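Long-range contacts in Hsp70/Hsp90 co-chaperone CNS1 (Saccharomyces cerevisiae, PDB 6HFT), which binds the chaperones Hsp90 and Hsp70 as a co-chaperone and stimulates the ATPase activity of the Hsp70 SSA1 but not that of Hsp90: residues Q20-Y25 against E35-G40; K39-E44 against S53-R58; S160-R165 against S194-P199. All blocks are in the same frame, centred on the assembly; numbering follows the deposited sequence.

Contact 1: Q20-Y25 against E35-G40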
ATOM      1  N   GLN A  20      45.419 -11.827 -21.836  1.00119.78           N
ATOM      2  CA  GLN A  20      44.376 -12.421 -22.688  1.00123.99           C
ATOM      3  C   GLN A  20      42.968 -12.070 -22.185  1.00123.12           C
ATOM      4  O   GLN A  20      42.074 -11.797 -22.986  1.00119.93           O
ATOM      5  CB  GLN A  20      44.557 -13.945 -22.766  1.00124.88           C
ATOM      6  CG  GLN A  20      43.950 -14.623 -23.983  1.00126.42           C
ATOM      7  CD  GLN A  20      44.513 -16.018 -24.198  1.00126.81           C
ATOM      8  OE1 GLN A  20      43.874 -17.018 -23.870  1.00124.09           O
ATOM      9  NE2 GLN A  20      45.725 -16.089 -24.738  1.00125.05           N
ATOM     10  N   GLY A  21      42.790 -12.064 -20.863  1.00123.56           N
ATOM     11  CA  GLY A  21      41.514 -11.704 -20.236  1.00123.89           C
ATOM     12  C   GLY A  21      41.149 -10.231 -20.283  1.00124.16           C
ATOM     13  O   GLY A  21      39.963  -9.892 -20.303  1.00119.84           O
ATOM     14  N   ASN A  22      42.156  -9.355 -20.286  1.00125.46           N
ATOM     15  CA  ASN A  22      41.936  -7.899 -20.320  1.00127.14           C
ATOM     16  C   ASN A  22      41.364  -7.388 -21.649  1.00130.06           C
ATOM     17  O   ASN A  22      40.714  -6.339 -21.676  1.00129.87           O
ATOM     18  CB  ASN A  22      43.235  -7.144 -19.992  1.00128.00           C
ATOM     19  CG  ASN A  22      43.678  -7.323 -18.548  1.00127.28           C
ATOM     20  OD1 ASN A  22      43.132  -8.138 -17.804  1.00125.99           O
ATOM     21  ND2 ASN A  22      44.680  -6.550 -18.143  1.00128.53           N
ATOM     22  N   GLU A  23      41.603  -8.121 -22.738  1.00130.82           N
ATOM     23  CA  GLU A  23      41.027  -7.782 -24.047  1.00131.06           C
ATOM     24  C   GLU A  23      39.531  -8.123 -24.079  1.00127.89           C
ATOM     25  O   GLU A  23      38.758  -7.461 -24.774  1.00126.36           O
ATOM     26  CB  GLU A  23      41.754  -8.500 -25.202  1.00135.04           C
ATOM     27  CG  GLU A  23      43.284  -8.523 -25.148  1.00136.65           C
ATOM     28  CD  GLU A  23      43.913  -7.187 -24.782  1.00137.64           C
ATOM     29  OE1 GLU A  23      43.456  -6.145 -25.296  1.00137.70           O
ATOM     30  OE2 GLU A  23      44.878  -7.181 -23.987  1.00138.20           O
ATOM     31  N   LEU A  24      39.139  -9.155 -23.328  1.00122.86           N
ATOM     32  CA  LEU A  24      37.728  -9.549 -23.187  1.00119.40           C
ATOM     33  C   LEU A  24      36.901  -8.603 -22.304  1.00116.37           C
ATOM     34  O   LEU A  24      35.702  -8.440 -22.543  1.00114.08           O
ATOM     35  CB  LEU A  24      37.597 -10.988 -22.665  1.00118.67           C
ATOM     36  CG  LEU A  24      37.664 -12.110 -23.704  1.00120.38           C
ATOM     37  CD1 LEU A  24      39.045 -12.241 -24.327  1.00121.02           C
ATOM     38  CD2 LEU A  24      37.248 -13.422 -23.058  1.00121.03           C
ATOM     39  N   TYR A  25      37.523  -8.000 -21.288  1.00112.34           N
ATOM     40  CA  TYR A  25      36.861  -6.961 -20.477  1.00110.04           C
ATOM     41  C   TYR A  25      36.609  -5.705 -21.320  1.00111.37           C
ATOM     42  O   TYR A  25      35.569  -5.057 -21.180  1.00111.42           O
ATOM     43  CB  TYR A  25      37.681  -6.617 -19.228  1.00107.75           C
ATOM     44  CG  TYR A  25      36.917  -5.818 -18.188  1.00105.33           C
ATOM     45  CD1 TYR A  25      36.112  -6.453 -17.238  1.00103.88           C
ATOM     46  CD2 TYR A  25      36.998  -4.423 -18.150  1.00106.00           C
ATOM     47  CE1 TYR A  25      35.411  -5.723 -16.285  1.00102.07           C
ATOM     48  CE2 TYR A  25      36.300  -3.685 -17.200  1.00103.47           C
ATOM     49  CZ  TYR A  25      35.509  -4.337 -16.270  1.00101.14           C
ATOM     50  OH  TYR A  25      34.819  -3.606 -15.331  1.00 97.35           O
ATOM     51  N   GLU A  35      36.437 -16.490 -16.240  1.00112.80           N
ATOM     52  CA  GLU A  35      37.025 -17.834 -16.155  1.00112.81           C
ATOM     53  C   GLU A  35      38.479 -17.877 -16.643  1.00107.21           C
ATOM     54  O   GLU A  35      39.241 -18.751 -16.230  1.00100.09           O
ATOM     55  CB  GLU A  35      36.170 -18.849 -16.928  1.00116.87           C
ATOM     56  CG  GLU A  35      36.319 -20.295 -16.460  1.00119.57           C
ATOM     57  CD  GLU A  35      35.526 -20.623 -15.199  1.00120.49           C
ATOM     58  OE1 GLU A  35      35.208 -21.815 -15.002  1.00125.77           O
ATOM     59  OE2 GLU A  35      35.212 -19.710 -14.404  1.00121.46           O
ATOM     60  N   LEU A  36      38.855 -16.938 -17.511  1.00104.37           N
ATOM     61  CA  LEU A  36      40.238 -16.825 -17.989  1.00104.48           C
ATOM     62  C   LEU A  36      41.165 -16.341 -16.862  1.00100.57           C
ATOM     63  O   LEU A  36      42.305 -16.793 -16.764  1.00 91.83           O
ATOM     64  CB  LEU A  36      40.315 -15.898 -19.217  1.00105.62           C
ATOM     65  CG  LEU A  36      41.328 -16.205 -20.328  1.00107.91           C
ATOM     66  CD1 LEU A  36      41.183 -17.617 -20.882  1.00110.67           C
ATOM     67  CD2 LEU A  36      41.161 -15.194 -21.450  1.00108.66           C
ATOM     68  N   TYR A  37      40.662 -15.442 -16.014  1.00 97.27           N
ATOM     69  CA  TYR A  37      41.393 -14.990 -14.820  1.00 95.49           C
ATOM     70  C   TYR A  37      41.547 -16.095 -13.768  1.00 94.62           C
ATOM     71  O   TYR A  37      42.581 -16.170 -13.097  1.00 90.75           O
ATOM     72  CB  TYR A  37      40.710 -13.770 -14.182  1.00 92.64           C
ATOM     73  CG  TYR A  37      40.708 -12.517 -15.041  1.00 90.11           C
ATOM     74  CD1 TYR A  37      41.894 -12.005 -15.574  1.00 89.68           C
ATOM     75  CD2 TYR A  37      39.524 -11.824 -15.301  1.00 88.42           C
ATOM     76  CE1 TYR A  37      41.898 -10.857 -16.354  1.00 87.88           C
ATOM     77  CE2 TYR A  37      39.520 -10.676 -16.083  1.00 87.21           C
ATOM     78  CZ  TYR A  37      40.706 -10.197 -16.608  1.00 86.70           C
ATOM     79  OH  TYR A  37      40.686  -9.054 -17.370  1.00 84.83           O
ATOM     80  N   SER A  38      40.522 -16.939 -13.625  1.00 95.80           N
ATOM     81  CA  SER A  38      40.546 -18.063 -12.677  1.00 97.29           C
ATOM     82  C   SER A  38      41.667 -19.071 -12.950  1.00 98.21           C
ATOM     83  O   SER A  38      42.216 -19.654 -12.012  1.00 96.31           O
ATOM     84  CB  SER A  38      39.201 -18.796 -12.678  1.00 98.34           C
ATOM     85  OG  SER A  38      38.136 -17.923 -12.347  1.00 96.58           O
ATOM     86  N   LYS A  39      41.997 -19.270 -14.228  1.00100.00           N
ATOM     87  CA  LYS A  39      43.061 -20.199 -14.629  1.00102.36           C
ATOM     88  C   LYS A  39      44.463 -19.644 -14.367  1.00100.78           C
ATOM     89  O   LYS A  39      45.388 -20.412 -14.098  1.00101.93           O
ATOM     90  CB  LYS A  39      42.912 -20.599 -16.103  1.00104.19           C
ATOM     91  CG  LYS A  39      41.606 -21.319 -16.429  1.00105.33           C
ATOM     92  CD  LYS A  39      41.536 -22.725 -15.839  1.00106.90           C
ATOM     93  CE  LYS A  39      40.135 -23.071 -15.353  1.00107.22           C
ATOM     94  NZ  LYS A  39      39.780 -22.386 -14.077  1.00105.10           N
ATOM     95  N   GLY A  40      44.621 -18.322 -14.457  1.00 98.84           N
ATOM     96  CA  GLY A  40      45.845 -17.651 -14.009  1.00 98.58           C
ATOM     97  C   GLY A  40      46.078 -17.800 -12.510  1.00 96.71           C
ATOM     98  O   GLY A  40      47.218 -17.930 -12.066  1.00 93.96           O
TER
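G21 and L36 bring the two helical segments to their nearest backbone approach, with CA of G21 5.7 Å from CA of L36; the axes run nearly antiparallel, at 160°, and come within 9.4 Å. The lack of a side chain at G21 probably lets the Y37 ring lie close to this helix, since a CB would come very near CE1 of Y37. On another side of the glycine, L36 lays its CD2 methyl 3.6 Å from N of G21 and also against CB and CG of Q20, whose extended chain passes it at about a right angle. Both segments lie in TPR 1 and pack as the antiparallel helix pair of a tetratricopeptide repeat, with a small residue on the first helix facing a large aromatic on the second. Y37 has CG anti to its carbonyl carbon (chi1 -65°), and the ring reaches across to the first helix, where its OH donates a hydrogen bond to OD1 of N22 at 2.6 Å. That oxygen sits at the ring edge, in plane, while the hydroxyl is tilted 24° from the amide carbonyl plane. Farther along the chain, N57 and C61 of helix 48-65 pack on Y37, and N57 also touches N22.

Contact 2: K39-E44 against S53-R58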
ATOM      1  N   LYS A  39      41.997 -19.270 -14.228  1.00100.00           N
ATOM      2  CA  LYS A  39      43.061 -20.199 -14.629  1.00102.36           C
ATOM      3  C   LYS A  39      44.463 -19.644 -14.367  1.00100.78           C
ATOM      4  O   LYS A  39      45.388 -20.412 -14.098  1.00101.93           O
ATOM      5  CB  LYS A  39      42.912 -20.599 -16.103  1.00104.19           C
ATOM      6  CG  LYS A  39      41.606 -21.319 -16.429  1.00105.33           C
ATOM      7  CD  LYS A  39      41.536 -22.725 -15.839  1.00106.90           C
ATOM      8  CE  LYS A  39      40.135 -23.071 -15.353  1.00107.22           C
ATOM      9  NZ  LYS A  39      39.780 -22.386 -14.077  1.00105.10           N
ATOM     10  N   GLY A  40      44.621 -18.322 -14.457  1.00 98.84           N
ATOM     11  CA  GLY A  40      45.845 -17.651 -14.009  1.00 98.58           C
ATOM     12  C   GLY A  40      46.078 -17.800 -12.510  1.00 96.71           C
ATOM     13  O   GLY A  40      47.218 -17.930 -12.066  1.00 93.96           O
ATOM     14  N   LEU A  41      44.990 -17.767 -11.741  1.00 97.75           N
ATOM     15  CA  LEU A  41      45.020 -18.041 -10.292  1.00 97.16           C
ATOM     16  C   LEU A  41      45.345 -19.505  -9.962  1.00 97.34           C
ATOM     17  O   LEU A  41      46.046 -19.776  -8.986  1.00 93.72           O
ATOM     18  CB  LEU A  41      43.681 -17.645  -9.625  1.00 96.78           C
ATOM     19  CG  LEU A  41      43.490 -16.311  -8.869  1.00 94.95           C
ATOM     20  CD1 LEU A  41      44.688 -15.370  -8.905  1.00 94.18           C
ATOM     21  CD2 LEU A  41      42.240 -15.592  -9.365  1.00 94.62           C
ATOM     22  N   ALA A  42      44.819 -20.434 -10.761  1.00 99.20           N
ATOM     23  CA  ALA A  42      45.048 -21.875 -10.564  1.00100.83           C
ATOM     24  C   ALA A  42      46.511 -22.309 -10.746  1.00 99.70           C
ATOM     25  O   ALA A  42      46.926 -23.328 -10.191  1.00 98.55           O
ATOM     26  CB  ALA A  42      44.148 -22.682 -11.488  1.00102.24           C
ATOM     27  N   VAL A  43      47.269 -21.548 -11.539  1.00 99.56           N
ATOM     28  CA  VAL A  43      48.717 -21.761 -11.715  1.00101.48           C
ATOM     29  C   VAL A  43      49.496 -21.624 -10.394  1.00101.96           C
ATOM     30  O   VAL A  43      50.446 -22.374 -10.161  1.00102.23           O
ATOM     31  CB  VAL A  43      49.280 -20.822 -12.826  1.00100.41           C
ATOM     32  CG1 VAL A  43      50.785 -20.582 -12.701  1.00 99.98           C
ATOM     33  CG2 VAL A  43      48.950 -21.389 -14.199  1.00102.17           C
ATOM     34  N   GLU A  44      49.087 -20.671  -9.551  1.00101.79           N
ATOM     35  CA  GLU A  44      49.668 -20.452  -8.215  1.00102.01           C
ATOM     36  C   GLU A  44      51.159 -20.115  -8.270  1.00103.58           C
ATOM     37  O   GLU A  44      51.989 -20.799  -7.663  1.00104.94           O
ATOM     38  CB  GLU A  44      49.410 -21.654  -7.288  1.00103.53           C
ATOM     39  CG  GLU A  44      47.939 -21.960  -7.056  1.00104.88           C
ATOM     40  CD  GLU A  44      47.721 -23.201  -6.210  1.00105.47           C
ATOM     41  OE1 GLU A  44      48.277 -24.268  -6.548  1.00110.04           O
ATOM     42  OE2 GLU A  44      46.981 -23.114  -5.208  1.00108.20           O
ATOM     43  N   SER A  53      46.538  -8.423  -9.537  1.00 79.67           N
ATOM     44  CA  SER A  53      45.782  -8.021 -10.730  1.00 78.68           C
ATOM     45  C   SER A  53      44.721  -9.048 -11.126  1.00 78.86           C
ATOM     46  O   SER A  53      43.618  -8.673 -11.518  1.00 77.55           O
ATOM     47  CB  SER A  53      46.720  -7.764 -11.913  1.00 79.47           C
ATOM     48  OG  SER A  53      47.508  -6.610 -11.691  1.00 81.60           O
ATOM     49  N   LEU A  54      45.060 -10.333 -11.022  1.00 78.40           N
ATOM     50  CA  LEU A  54      44.113 -11.419 -11.315  1.00 78.42           C
ATOM     51  C   LEU A  54      42.901 -11.417 -10.374  1.00 76.74           C
ATOM     52  O   LEU A  54      41.771 -11.625 -10.820  1.00 78.30           O
ATOM     53  CB  LEU A  54      44.813 -12.785 -11.269  1.00 79.14           C
ATOM     54  CG  LEU A  54      45.752 -13.104 -12.440  1.00 79.85           C
ATOM     55  CD1 LEU A  54      46.738 -14.200 -12.068  1.00 80.20           C
ATOM     56  CD2 LEU A  54      44.970 -13.497 -13.683  1.00 81.13           C
ATOM     57  N   TYR A  55      43.140 -11.181  -9.084  1.00 75.19           N
ATOM     58  CA  TYR A  55      42.053 -11.096  -8.093  1.00 73.77           C
ATOM     59  C   TYR A  55      41.200  -9.832  -8.257  1.00 71.56           C
ATOM     60  O   TYR A  55      39.977  -9.893  -8.131  1.00 67.65           O
ATOM     61  CB  TYR A  55      42.597 -11.170  -6.657  1.00 72.91           C
ATOM     62  CG  TYR A  55      42.901 -12.574  -6.172  1.00 72.88           C
ATOM     63  CD1 TYR A  55      41.899 -13.548  -6.120  1.00 72.77           C
ATOM     64  CD2 TYR A  55      44.182 -12.924  -5.735  1.00 72.93           C
ATOM     65  CE1 TYR A  55      42.171 -14.833  -5.668  1.00 73.85           C
ATOM     66  CE2 TYR A  55      44.461 -14.206  -5.282  1.00 74.14           C
ATOM     67  CZ  TYR A  55      43.454 -15.155  -5.249  1.00 75.13           C
ATOM     68  OH  TYR A  55      43.731 -16.425  -4.800  1.00 76.60           O
ATOM     69  N   ALA A  56      41.852  -8.702  -8.525  1.00 70.48           N
ATOM     70  CA  ALA A  56      41.160  -7.425  -8.751  1.00 70.98           C
ATOM     71  C   ALA A  56      40.340  -7.422 -10.045  1.00 71.49           C
ATOM     72  O   ALA A  56      39.250  -6.849 -10.086  1.00 69.67           O
ATOM     73  CB  ALA A  56      42.157  -6.274  -8.759  1.00 70.90           C
ATOM     74  N   ASN A  57      40.868  -8.055 -11.092  1.00 73.00           N
ATOM     75  CA  ASN A  57      40.159  -8.173 -12.371  1.00 73.87           C
ATOM     76  C   ASN A  57      38.951  -9.112 -12.294  1.00 74.21           C
ATOM     77  O   ASN A  57      37.905  -8.816 -12.876  1.00 73.17           O
ATOM     78  CB  ASN A  57      41.102  -8.639 -13.491  1.00 74.69           C
ATOM     79  CG  ASN A  57      42.063  -7.554 -13.957  1.00 75.25           C
ATOM     80  OD1 ASN A  57      41.834  -6.359 -13.763  1.00 75.03           O
ATOM     81  ND2 ASN A  57      43.151  -7.974 -14.592  1.00 77.17           N
ATOM     82  N   ARG A  58      39.092 -10.236 -11.589  1.00 74.32           N
ATOM     83  CA  ARG A  58      37.978 -11.183 -11.423  1.00 76.09           C
ATOM     84  C   ARG A  58      36.859 -10.597 -10.561  1.00 76.86           C
ATOM     85  O   ARG A  58      35.684 -10.867 -10.809  1.00 77.59           O
ATOM     86  CB  ARG A  58      38.451 -12.518 -10.837  1.00 76.46           C
ATOM     87  CG  ARG A  58      37.473 -13.657 -11.090  1.00 77.64           C
ATOM     88  CD  ARG A  58      38.039 -15.006 -10.677  1.00 78.80           C
ATOM     89  NE  ARG A  58      38.043 -15.199  -9.226  1.00 78.53           N
ATOM     90  CZ  ARG A  58      38.503 -16.284  -8.601  1.00 81.36           C
ATOM     91  NH1 ARG A  58      38.454 -16.347  -7.273  1.00 81.85           N
ATOM     92  NH2 ARG A  58      39.011 -17.309  -9.285  1.00 83.43           N
TER
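This is an apolar, side-chain-led packing of two helices at the junction of successive tetratricopeptide repeats, where segment 39-44, in TPR 1, meets segment 53-58, in TPR 2. The axes of segments 39-43 and 53-58 lie 9.9 Å apart and run at 150° to each other, as expected when a TPR array continues its alternating up-and-down course from one repeat into the next. L41 carries most of the contact. Its CD1 methyl stands over the centre of the Y55 ring, 3.8 Å from the centroid and 12° off the ring normal, a CH-pi contact made squarely on one face. The same methyl presses on CB of L54, and the two leucine side chains run antiparallel alongside one another. CD2 of L41 lies off-centre over one face of the R58 guanidinium, 3.7 Å from its NH2. The two methyls of L41 thus each meet a flat group, one the tyrosine ring and the other the guanidinium, lying in different directions. G40 supplies the backbone side of the interface: CD1 of L54 lies 3.7 Å from its C, and a CB on G40 would run into CD2 of L54. R58 CG lies anti to the backbone N (chi1 -160°), and a bend at chi3 turns the flat group across L41. Its NH1 forms a salt bridge with D74 and its NH2 bonds to OG of S38, two ties that probably fix the plane of the guanidinium. Beyond the pair, Y55 also packs on K77, A78 and I81 of helix 68-81, while L54 touches Y37 of helix 30-43.

Contact 3: S160-R165 against S194-P199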
ATOM      1  N   SER A 160     -14.451   4.641  17.784  1.00 81.06           N
ATOM      2  CA  SER A 160     -14.867   5.278  19.040  1.00 82.51           C
ATOM      3  C   SER A 160     -16.186   6.026  18.866  1.00 80.77           C
ATOM      4  O   SER A 160     -17.095   5.874  19.677  1.00 78.52           O
ATOM      5  CB  SER A 160     -13.792   6.248  19.546  1.00 83.49           C
ATOM      6  OG  SER A 160     -12.597   5.567  19.883  1.00 86.77           O
ATOM      7  N   ALA A 161     -16.274   6.815  17.795  1.00 78.96           N
ATOM      8  CA  ALA A 161     -17.495   7.543  17.433  1.00 77.26           C
ATOM      9  C   ALA A 161     -18.702   6.621  17.251  1.00 76.29           C
ATOM     10  O   ALA A 161     -19.772   6.882  17.802  1.00 74.93           O
ATOM     11  CB  ALA A 161     -17.266   8.348  16.159  1.00 77.24           C
ATOM     12  N   MET A 162     -18.519   5.547  16.485  1.00 73.85           N
ATOM     13  CA  MET A 162     -19.607   4.605  16.185  1.00 73.19           C
ATOM     14  C   MET A 162     -20.017   3.740  17.380  1.00 74.14           C
ATOM     15  O   MET A 162     -21.191   3.385  17.504  1.00 73.88           O
ATOM     16  CB  MET A 162     -19.246   3.718  14.991  1.00 72.74           C
ATOM     17  CG  MET A 162     -19.275   4.461  13.668  1.00 72.05           C
ATOM     18  SD  MET A 162     -18.826   3.418  12.273  1.00 72.15           S
ATOM     19  CE  MET A 162     -20.307   2.427  12.094  1.00 73.17           C
ATOM     20  N   THR A 163     -19.058   3.398  18.244  1.00 74.30           N
ATOM     21  CA  THR A 163     -19.354   2.689  19.496  1.00 74.48           C
ATOM     22  C   THR A 163     -20.049   3.614  20.499  1.00 74.28           C
ATOM     23  O   THR A 163     -20.944   3.179  21.227  1.00 78.75           O
ATOM     24  CB  THR A 163     -18.082   2.099  20.147  1.00 75.60           C
ATOM     25  OG1 THR A 163     -17.278   1.456  19.150  1.00 75.30           O
ATOM     26  CG2 THR A 163     -18.445   1.079  21.222  1.00 77.56           C
ATOM     27  N   LEU A 164     -19.629   4.879  20.533  1.00 71.67           N
ATOM     28  CA  LEU A 164     -20.249   5.913  21.378  1.00 72.47           C
ATOM     29  C   LEU A 164     -21.711   6.176  20.996  1.00 71.58           C
ATOM     30  O   LEU A 164     -22.571   6.331  21.866  1.00 68.56           O
ATOM     31  CB  LEU A 164     -19.453   7.217  21.269  1.00 72.50           C
ATOM     32  CG  LEU A 164     -19.755   8.363  22.235  1.00 74.62           C
ATOM     33  CD1 LEU A 164     -19.097   8.094  23.576  1.00 77.00           C
ATOM     34  CD2 LEU A 164     -19.263   9.684  21.663  1.00 73.99           C
ATOM     35  N   ARG A 165     -21.974   6.220  19.688  1.00 70.88           N
ATOM     36  CA  ARG A 165     -23.326   6.427  19.148  1.00 70.00           C
ATOM     37  C   ARG A 165     -24.206   5.160  19.131  1.00 71.63           C
ATOM     38  O   ARG A 165     -25.365   5.236  18.728  1.00 69.77           O
ATOM     39  CB  ARG A 165     -23.239   7.016  17.730  1.00 67.82           C
ATOM     40  CG  ARG A 165     -22.722   8.448  17.676  1.00 66.89           C
ATOM     41  CD  ARG A 165     -22.115   8.775  16.318  1.00 64.91           C
ATOM     42  NE  ARG A 165     -21.751  10.186  16.183  1.00 64.28           N
ATOM     43  CZ  ARG A 165     -20.697  10.776  16.752  1.00 64.11           C
ATOM     44  NH1 ARG A 165     -19.846  10.098  17.524  1.00 63.27           N
ATOM     45  NH2 ARG A 165     -20.487  12.075  16.541  1.00 64.26           N
ATOM     46  N   SER A 194     -17.914  15.733  16.863  1.00 74.17           N
ATOM     47  CA  SER A 194     -18.442  16.382  15.659  1.00 71.94           C
ATOM     48  C   SER A 194     -19.304  15.409  14.855  1.00 65.99           C
ATOM     49  O   SER A 194     -19.283  14.200  15.101  1.00 61.14           O
ATOM     50  CB  SER A 194     -17.299  16.909  14.787  1.00 73.69           C
ATOM     51  OG  SER A 194     -16.454  15.856  14.353  1.00 74.81           O
ATOM     52  N   GLN A 195     -20.042  15.948  13.888  1.00 63.34           N
ATOM     53  CA  GLN A 195     -21.052  15.184  13.143  1.00 62.65           C
ATOM     54  C   GLN A 195     -20.478  14.001  12.366  1.00 59.00           C
ATOM     55  O   GLN A 195     -19.536  14.159  11.591  1.00 57.90           O
ATOM     56  CB  GLN A 195     -21.803  16.090  12.159  1.00 64.08           C
ATOM     57  CG  GLN A 195     -22.751  17.087  12.810  1.00 65.51           C
ATOM     58  CD  GLN A 195     -23.410  18.019  11.803  1.00 67.40           C
ATOM     59  OE1 GLN A 195     -23.403  17.764  10.596  1.00 68.57           O
ATOM     60  NE2 GLN A 195     -23.983  19.109  12.299  1.00 70.46           N
ATOM     61  N   LEU A 196     -21.055  12.822  12.585  1.00 56.80           N
ATOM     62  CA  LEU A 196     -20.795  11.657  11.745  1.00 55.92           C
ATOM     63  C   LEU A 196     -21.643  11.786  10.482  1.00 54.58           C
ATOM     64  O   LEU A 196     -22.841  12.060  10.564  1.00 53.41           O
ATOM     65  CB  LEU A 196     -21.140  10.359  12.485  1.00 55.99           C
ATOM     66  CG  LEU A 196     -20.519   9.075  11.925  1.00 55.23           C
ATOM     67  CD1 LEU A 196     -19.045   8.984  12.286  1.00 55.00           C
ATOM     68  CD2 LEU A 196     -21.251   7.848  12.441  1.00 55.55           C
ATOM     69  N   ILE A 197     -21.006  11.600   9.327  1.00 53.64           N
ATOM     70  CA  ILE A 197     -21.648  11.729   8.020  1.00 54.04           C
ATOM     71  C   ILE A 197     -21.545  10.374   7.321  1.00 54.46           C
ATOM     72  O   ILE A 197     -20.448   9.832   7.193  1.00 55.79           O
ATOM     73  CB  ILE A 197     -20.954  12.819   7.164  1.00 53.88           C
ATOM     74  CG1 ILE A 197     -21.009  14.185   7.869  1.00 54.30           C
ATOM     75  CG2 ILE A 197     -21.597  12.931   5.784  1.00 53.88           C
ATOM     76  CD1 ILE A 197     -19.907  15.136   7.456  1.00 54.22           C
ATOM     77  N   TYR A 198     -22.685   9.837   6.882  1.00 54.65           N
ATOM     78  CA  TYR A 198     -22.736   8.547   6.172  1.00 56.59           C
ATOM     79  C   TYR A 198     -23.614   8.628   4.912  1.00 57.45           C
ATOM     80  O   TYR A 198     -24.463   9.520   4.813  1.00 57.50           O
ATOM     81  CB  TYR A 198     -23.208   7.405   7.103  1.00 56.53           C
ATOM     82  CG  TYR A 198     -24.150   7.802   8.229  1.00 56.69           C
ATOM     83  CD1 TYR A 198     -25.438   8.264   7.961  1.00 57.32           C
ATOM     84  CD2 TYR A 198     -23.757   7.694   9.566  1.00 55.94           C
ATOM     85  CE1 TYR A 198     -26.302   8.619   8.991  1.00 57.24           C
ATOM     86  CE2 TYR A 198     -24.615   8.047  10.599  1.00 55.83           C
ATOM     87  CZ  TYR A 198     -25.885   8.508  10.308  1.00 56.49           C
ATOM     88  OH  TYR A 198     -26.739   8.857  11.328  1.00 54.70           O
ATOM     89  N   PRO A 199     -23.414   7.700   3.946  1.00 59.46           N
ATOM     90  CA  PRO A 199     -24.233   7.716   2.736  1.00 59.90           C
ATOM     91  C   PRO A 199     -25.572   7.033   2.979  1.00 60.61           C
ATOM     92  O   PRO A 199     -25.781   6.442   4.046  1.00 61.28           O
ATOM     93  CB  PRO A 199     -23.396   6.908   1.733  1.00 59.42           C
ATOM     94  CG  PRO A 199     -22.434   6.106   2.550  1.00 59.44           C
ATOM     95  CD  PRO A 199     -22.605   6.470   3.998  1.00 59.37           C
TER
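L196 and R165 meet where the long helix 121-164 ends against the wheel domain, the mixed alpha-beta domain that follows the TPR repeats in the Cns1/TTC4 family. L196, near the start of the strand that reaches residue 204, has CG anti to its backbone N (chi1 -161°), and its two methyls face the last turn of the helix. CD2 of L196 is 4.1 Å from CG of M162, whose chain crosses the leucine at about a right angle, and CD1 of L196 is 4.3 Å from CB of A161. These are loose van der Waals contacts, and CD of R165 adds to them as the arginine chain crosses the leucine at a slant. NE of R165 lies 3.8 Å from CB of L196, and the guanidinium then ends beside the backbone carbonyl of S194. O of S194 lies at the guanidinium edge, near its plane, by NH2 of R165, but the angle is too poor for a hydrogen bond. What positions the group comes from farther out: NE forms a salt bridge with E218, and NH1 bonds to the backbone O of F192. With an alanine at R165 the salt bridge to E218 is gone, which would probably leave that carboxylate without its cationic mate and open a gap alongside L196. The leucine has further cover from L186 of strand 185-186 and from I167 just past the helix, so further apolar side chains pack round the leucine at this junction of helix and strand. The guanidinium also turns back on its own helix. NH1 of R165 donates to O of A161 at 3.2 Å, nearly straight at 165° but above the carbonyl plane, while the backbone N of R165 reaches the same oxygen from the opposite face.

Along the chain the three contacts follow in order, and they divide between two distant parts of the molecule. Contacts 1 and 2 share helix 30-43, with K39 and G40 belonging to both; their centres are about 8 Å apart, and they touch directly, notably through Y37 against N57. Together they link the helix pair of TPR 1 to helix 48-65, in the repeat region through which the protein binds the C-terminal MEEVD peptide of Hsp90. Contact 3 lies about 73 Å from either, centre to centre, on the opposite side of the chain's centre. It joins the far end of helix 121-164 to the wheel-domain sheet, and this long helix runs between the TPR region and the wheel domain of the elongated chain.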